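Local coordinates for quinonprotein alcohol dehydrogenase-like protein (Bacteroides thetaiotaomicron VPI-5482, PDB 4R5O) that is of unknown function but binds calcium and joins an immunoglobulin-like beta-sandwich domain to a seven-bladed beta-propeller of the YVTN repeat family, at residues W52-K57 with A75-I80; Y67-P72 with T92-N97. One frame throughout, in Å; residues are numbered along the deposited sequence.

Contact 1 (W52-K57 with A75-I80). With ACT (acetate ion), chain H.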
loop_
_atom_site.group_PDB
_atom_site.type_symbol
_atom_site.label_atom_id
_atom_site.label_comp_id
_atom_site.label_asym_id
_atom_site.label_seq_id
_atom_site.Cartn_x
_atom_site.Cartn_y
_atom_site.Cartn_z
ATOM N N TRP A 52 -15.325 15.899 24.928
ATOM C CA TRP A 52 -15.579 14.997 23.810
ATOM C C TRP A 52 -14.302 14.298 23.438
ATOM O O TRP A 52 -13.349 14.956 23.015
ATOM C CB TRP A 52 -16.158 15.771 22.610
ATOM C CG TRP A 52 -17.509 16.374 22.870
ATOM C CD1 TRP A 52 -17.771 17.600 23.402
ATOM C CD2 TRP A 52 -18.784 15.764 22.618
ATOM N NE1 TRP A 52 -19.133 17.808 23.466
ATOM C CE2 TRP A 52 -19.779 16.691 23.006
ATOM C CE3 TRP A 52 -19.184 14.530 22.072
ATOM C CZ2 TRP A 52 -21.147 16.438 22.840
ATOM C CZ3 TRP A 52 -20.542 14.264 21.950
ATOM C CH2 TRP A 52 -21.509 15.215 22.318
ATOM N N LEU A 53 -14.271 12.967 23.634
ATOM C CA LEU A 53 -13.095 12.164 23.348
ATOM C C LEU A 53 -13.302 11.369 22.085
ATOM O O LEU A 53 -14.227 10.555 22.012
ATOM C CB LEU A 53 -12.742 11.214 24.518
ATOM C CG LEU A 53 -12.698 11.807 25.937
ATOM C CD1 LEU A 53 -12.315 10.755 26.931
ATOM C CD2 LEU A 53 -11.731 12.963 26.058
ATOM N N VAL A 54 -12.443 11.623 21.086
ATOM C CA VAL A 54 -12.394 10.903 19.808
ATOM C C VAL A 54 -11.226 9.944 19.919
ATOM O O VAL A 54 -10.097 10.376 20.149
ATOM C CB VAL A 54 -12.307 11.846 18.586
ATOM C CG1 VAL A 54 -12.203 11.039 17.296
ATOM C CG2 VAL A 54 -13.502 12.799 18.545
ATOM N N ASN A 55 -11.517 8.647 19.896
ATOM C CA ASN A 55 -10.539 7.569 20.103
ATOM C C ASN A 55 -9.695 7.836 21.390
ATOM O O ASN A 55 -8.472 7.678 21.384
ATOM C CB ASN A 55 -9.645 7.387 18.887
ATOM C CG ASN A 55 -10.390 6.873 17.694
ATOM O OD1 ASN A 55 -11.206 5.950 17.794
ATOM N ND2 ASN A 55 -10.081 7.419 16.524
ATOM N N GLY A 56 -10.387 8.238 22.467
ATOM C CA GLY A 56 -9.802 8.507 23.778
ATOM C C GLY A 56 -9.061 9.819 23.934
ATOM O O GLY A 56 -8.589 10.122 25.031
ATOM N N LYS A 57 -8.939 10.602 22.853
ATOM C CA LYS A 57 -8.225 11.879 22.876
ATOM C C LYS A 57 -9.232 13.032 22.863
ATOM O O LYS A 57 -10.123 13.040 22.015
ATOM C CB LYS A 57 -7.255 11.968 21.668
ATOM C CG LYS A 57 -6.247 10.803 21.520
ATOM C CD LYS A 57 -5.127 10.781 22.583
ATOM C CE LYS A 57 -4.209 9.583 22.446
ATOM N NZ LYS A 57 -4.866 8.298 22.823
ATOM N N ALA A 75 -14.165 5.707 14.343
ATOM C CA ALA A 75 -13.760 6.276 15.623
ATOM C C ALA A 75 -14.742 5.937 16.733
ATOM O O ALA A 75 -15.922 5.726 16.476
ATOM C CB ALA A 75 -13.637 7.792 15.508
ATOM N N ASP A 76 -14.226 5.861 17.965
ATOM C CA ASP A 76 -14.975 5.693 19.201
ATOM C C ASP A 76 -15.211 7.076 19.751
ATOM O O ASP A 76 -14.319 7.925 19.665
ATOM C CB ASP A 76 -14.239 4.774 20.199
ATOM C CG ASP A 76 -14.250 3.295 19.863
ATOM O OD1 ASP A 76 -15.360 2.725 19.725
ATOM O OD2 ASP A 76 -13.161 2.673 19.885
ATOM N N LEU A 77 -16.412 7.345 20.249
ATOM C CA LEU A 77 -16.704 8.669 20.767
ATOM C C LEU A 77 -17.319 8.592 22.157
ATOM O O LEU A 77 -18.294 7.866 22.380
ATOM C CB LEU A 77 -17.646 9.411 19.809
ATOM C CG LEU A 77 -18.144 10.806 20.194
ATOM C CD1 LEU A 77 -17.021 11.833 20.232
ATOM C CD2 LEU A 77 -19.143 11.237 19.233
ATOM N N SER A 78 -16.727 9.355 23.086
ATOM C CA SER A 78 -17.219 9.496 24.449
ATOM C C SER A 78 -17.562 10.933 24.729
ATOM O O SER A 78 -16.931 11.865 24.207
ATOM C CB SER A 78 -16.212 8.994 25.479
ATOM O OG SER A 78 -15.997 7.600 25.345
ATOM N N CYS A 79 -18.570 11.110 25.571
ATOM C CA CYS A 79 -18.991 12.422 25.999
ATOM C C CYS A 79 -19.096 12.407 27.488
ATOM O O CYS A 79 -19.941 11.702 28.045
ATOM C CB CYS A 79 -20.295 12.836 25.334
ATOM S SG CYS A 79 -20.899 14.438 25.877
ATOM N N ILE A 80 -18.201 13.147 28.138
ATOM C CA ILE A 80 -18.187 13.279 29.583
ATOM C C ILE A 80 -18.752 14.648 29.908
ATOM O O ILE A 80 -18.202 15.656 29.468
ATOM C CB ILE A 80 -16.769 13.045 30.172
ATOM C CG1 ILE A 80 -16.106 11.769 29.586
ATOM C CG2 ILE A 80 -16.827 13.007 31.693
ATOM C CD1 ILE A 80 -14.683 11.603 29.882
HETATM C C ACT H . -8.952 9.573 13.887
HETATM O O ACT H . -8.455 8.809 14.743
HETATM O OXT ACT H . -10.192 9.655 13.595
HETATM C CH3 ACT H . -7.960 10.498 13.148
#

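Contact 2 (Y67-P72 with T92-N97)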
loop_
_atom_site.group_PDB
_atom_site.type_symbol
_atom_site.label_atom_id
_atom_site.label_comp_id
_atom_site.label_asym_id
_atom_site.label_seq_id
_atom_site.Cartn_x
_atom_site.Cartn_y
_atom_site.Cartn_z
ATOM N N TYR A 67 -18.170 17.344 13.816
ATOM C CA TYR A 67 -17.014 16.658 13.226
ATOM C C TYR A 67 -17.290 16.359 11.757
ATOM O O TYR A 67 -18.177 15.547 11.482
ATOM C CB TYR A 67 -16.741 15.367 14.019
ATOM C CG TYR A 67 -15.427 14.683 13.738
ATOM C CD1 TYR A 67 -15.291 13.802 12.673
ATOM C CD2 TYR A 67 -14.357 14.811 14.613
ATOM C CE1 TYR A 67 -14.085 13.150 12.423
ATOM C CE2 TYR A 67 -13.159 14.126 14.401
ATOM C CZ TYR A 67 -13.022 13.301 13.300
ATOM O OH TYR A 67 -11.827 12.640 13.101
ATOM N N LYS A 68 -16.566 17.019 10.817
ATOM C CA LYS A 68 -16.784 16.779 9.389
ATOM C C LYS A 68 -16.142 15.450 8.973
ATOM O O LYS A 68 -14.970 15.203 9.278
ATOM C CB LYS A 68 -16.247 17.933 8.515
ATOM N N ILE A 69 -16.918 14.586 8.309
ATOM C CA ILE A 69 -16.450 13.298 7.807
ATOM C C ILE A 69 -15.910 13.582 6.400
ATOM O O ILE A 69 -16.593 13.388 5.380
ATOM C CB ILE A 69 -17.591 12.239 7.883
ATOM C CG1 ILE A 69 -18.187 12.167 9.295
ATOM C CG2 ILE A 69 -17.134 10.869 7.391
ATOM C CD1 ILE A 69 -17.168 11.847 10.444
ATOM N N ASP A 70 -14.713 14.167 6.370
ATOM C CA ASP A 70 -14.080 14.597 5.123
ATOM C C ASP A 70 -13.003 13.576 4.680
ATOM O O ASP A 70 -12.345 13.772 3.657
ATOM C CB ASP A 70 -13.488 16.014 5.283
ATOM C CG ASP A 70 -12.530 16.236 6.445
ATOM O OD1 ASP A 70 -12.188 15.234 7.153
ATOM O OD2 ASP A 70 -12.134 17.411 6.665
ATOM N N ASN A 71 -12.896 12.452 5.405
ATOM C CA ASN A 71 -11.951 11.390 5.088
ATOM C C ASN A 71 -12.490 10.007 5.492
ATOM O O ASN A 71 -13.175 9.927 6.502
ATOM C CB ASN A 71 -10.628 11.659 5.822
ATOM C CG ASN A 71 -9.392 11.381 4.984
ATOM O OD1 ASN A 71 -9.199 11.992 3.924
ATOM N ND2 ASN A 71 -8.469 10.551 5.482
ATOM N N PRO A 72 -12.180 8.889 4.783
ATOM C CA PRO A 72 -12.586 7.571 5.299
ATOM C C PRO A 72 -12.097 7.408 6.732
ATOM O O PRO A 72 -10.918 7.659 6.982
ATOM C CB PRO A 72 -11.909 6.586 4.335
ATOM C CG PRO A 72 -11.693 7.353 3.106
ATOM C CD PRO A 72 -11.358 8.736 3.568
ATOM N N THR A 92 -20.437 6.054 22.107
ATOM C CA THR A 92 -20.937 5.570 20.827
ATOM C C THR A 92 -19.713 5.462 19.910
ATOM O O THR A 92 -18.575 5.593 20.369
ATOM C CB THR A 92 -22.097 6.447 20.249
ATOM O OG1 THR A 92 -22.672 5.752 19.143
ATOM C CG2 THR A 92 -21.651 7.872 19.827
ATOM N N SER A 93 -19.951 5.187 18.632
ATOM C CA SER A 93 -18.904 5.121 17.632
ATOM C C SER A 93 -19.455 5.658 16.323
ATOM O O SER A 93 -20.675 5.761 16.159
ATOM C CB SER A 93 -18.362 3.702 17.494
ATOM O OG SER A 93 -19.395 2.794 17.159
ATOM N N PHE A 94 -18.564 6.107 15.439
ATOM C CA PHE A 94 -18.960 6.617 14.135
ATOM C C PHE A 94 -17.951 6.166 13.093
ATOM O O PHE A 94 -16.813 5.812 13.422
ATOM C CB PHE A 94 -19.132 8.139 14.123
ATOM C CG PHE A 94 -17.905 8.983 14.338
ATOM C CD1 PHE A 94 -17.533 9.379 15.608
ATOM C CD2 PHE A 94 -17.185 9.468 13.263
ATOM C CE1 PHE A 94 -16.453 10.234 15.798
ATOM C CE2 PHE A 94 -16.096 10.302 13.457
ATOM C CZ PHE A 94 -15.747 10.693 14.722
ATOM N N SER A 95 -18.414 6.107 11.842
ATOM C CA SER A 95 -17.625 5.691 10.690
ATOM C C SER A 95 -18.204 6.290 9.441
ATOM O O SER A 95 -19.356 6.695 9.431
ATOM C CB SER A 95 -17.572 4.165 10.587
ATOM O OG SER A 95 -18.871 3.621 10.411
ATOM N N SER A 96 -17.399 6.351 8.388
ATOM C CA SER A 96 -17.779 6.845 7.066
ATOM C C SER A 96 -18.298 5.706 6.201
ATOM O O SER A 96 -17.803 4.587 6.315
ATOM C CB SER A 96 -16.583 7.520 6.389
ATOM O OG SER A 96 -15.460 6.652 6.342
ATOM N N ASN A 97 -19.268 5.985 5.335
ATOM C CA ASN A 97 -19.790 5.013 4.384
ATOM C C ASN A 97 -19.001 5.197 3.096
ATOM O O ASN A 97 -19.416 5.930 2.195
ATOM C CB ASN A 97 -21.321 5.162 4.190
ATOM C CG ASN A 97 -21.920 4.178 3.205
ATOM O OD1 ASN A 97 -21.471 3.038 3.064
ATOM N ND2 ASN A 97 -22.968 4.580 2.516
#

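Contact 1 (W52-K57 with A75-I80)
Leu53 and Ser78 face each other as a hydrogen-bonded antiparallel pair: Leu53 N donates to Ser78 O at 2.9 Å, and Ser78 N returns a bond of 3.0 Å to Leu53 O. One step on, Asn55 N reaches Asp76 O at 2.9 Å in a nearly linear hydrogen bond. The return bond of this next rung comes from a side chain, because a type I' turn from Val54 to Lys57 swings the backbone away towards strand 57-60. Asn55 OD1 takes over as acceptor for Asp76 N (3.0 Å). Asn55 CG lies beside the backbone N (chi1 -67°), which carries the amide over to Ala75 and Asp76; Asp76 N stands well above the amide plane, 46° out of it. The other end of the amide, ND2, makes a weak hydrogen bond to O of an acetate ion, probably taken up from the crystallisation liquor. On one face of the sheet, Trp52 carries the packing. Cys79 SG sits over its six-membered ring, 3.6 Å from the centroid and 12° from the ring normal, while CB of the same cysteine makes a CH-pi contact on that face. Leu77 CD1 meets the indole at its edge, in plane, 3.9 Å from Trp52 CE3, and also touches Val54 CG2. The indole NE1 is satisfied by Glu62 O. On the face bearing Leu53, Leu53 CD1 meets Ile80 CD1, and Ser78 OG is paired with Ser91 OG on the adjoining strand. The chemistry thus divides in two: a sulfur-aromatic and aliphatic layer lies on the Trp52 face, and where the main-chain ladder stops, an asparagine carboxamide carries the pairing one bond further, as a substitute for a peptide carbonyl.

Contact 2 (Y67-P72 with T92-N97)
The two layers of the immunoglobulin-like sandwich meet here, strand 65-68 and the chain after it packing against the later part of strand 86-97 in the opposing sheet. No hydrogen bond joins the segments; side chains fill the interface. At its centre Phe94 presents an edge to the face of Tyr67 in a T-shaped pair, with ring centroids 5.0 Å apart and planes at 64°. Phe94 CZ lies 3.7 Å above the tyrosine plane, displaced towards the rim, and CE2 comes to 3.6 Å from Tyr67 CE1. Phe94 CG stands between its own backbone N and carbonyl carbon (chi1 66°), from where the ring projects across to the other layer. Ile69, the centre of an inverse gamma turn, uses two branches: CD1 approaches Phe94 CE2 at 3.6 Å, obliquely to the ring, whereas CG2 rests on Ser96 CB at 3.5 Å. CG2 lies anti to the backbone N and CG1 beside it, so the two branches diverge towards successive inward-facing residues of the strand. Farther along, Ser96 OG comes within 3.2 Å of Pro72 CA. That hydroxyl is hydrogen-bonded just beyond the segments, to Cys73 N and His98 ND1, so a buried polar atom is satisfied where the chain passes towards strand 74-83. The neighbouring Pro72 O is bonded to Ser129 OG, and Tyr123 also touches the proline, which brings residues from beyond the sandwich strands to this end of the contact. Aromatic and aliphatic side chains interleaved between two layers, without main-chain bonds across them, are typical of the core of an immunoglobulin-like beta-sandwich.

Contacts 1 and 2 lie in the same sandwich domain, their centres 13 Å apart, and their segments alternate along the chain. They join directly through the sheet: strand 74-83 runs beside strand 86-97, with probable hydrogen bonds from Leu77 N to Thr92 O and from Ala75 N to Phe94 O, both 2.8 Å. Contact 1 is pairing within one sheet, and contact 2 the packing of that sheet on the layer containing strand 65-68. An acetate lies near both, close to Asn55 and to Tyr67. Neither contact supplies a known calcium ligand; the side chains of Trp52 and Tyr67 are about 13 and 10 Å from a calcium ion.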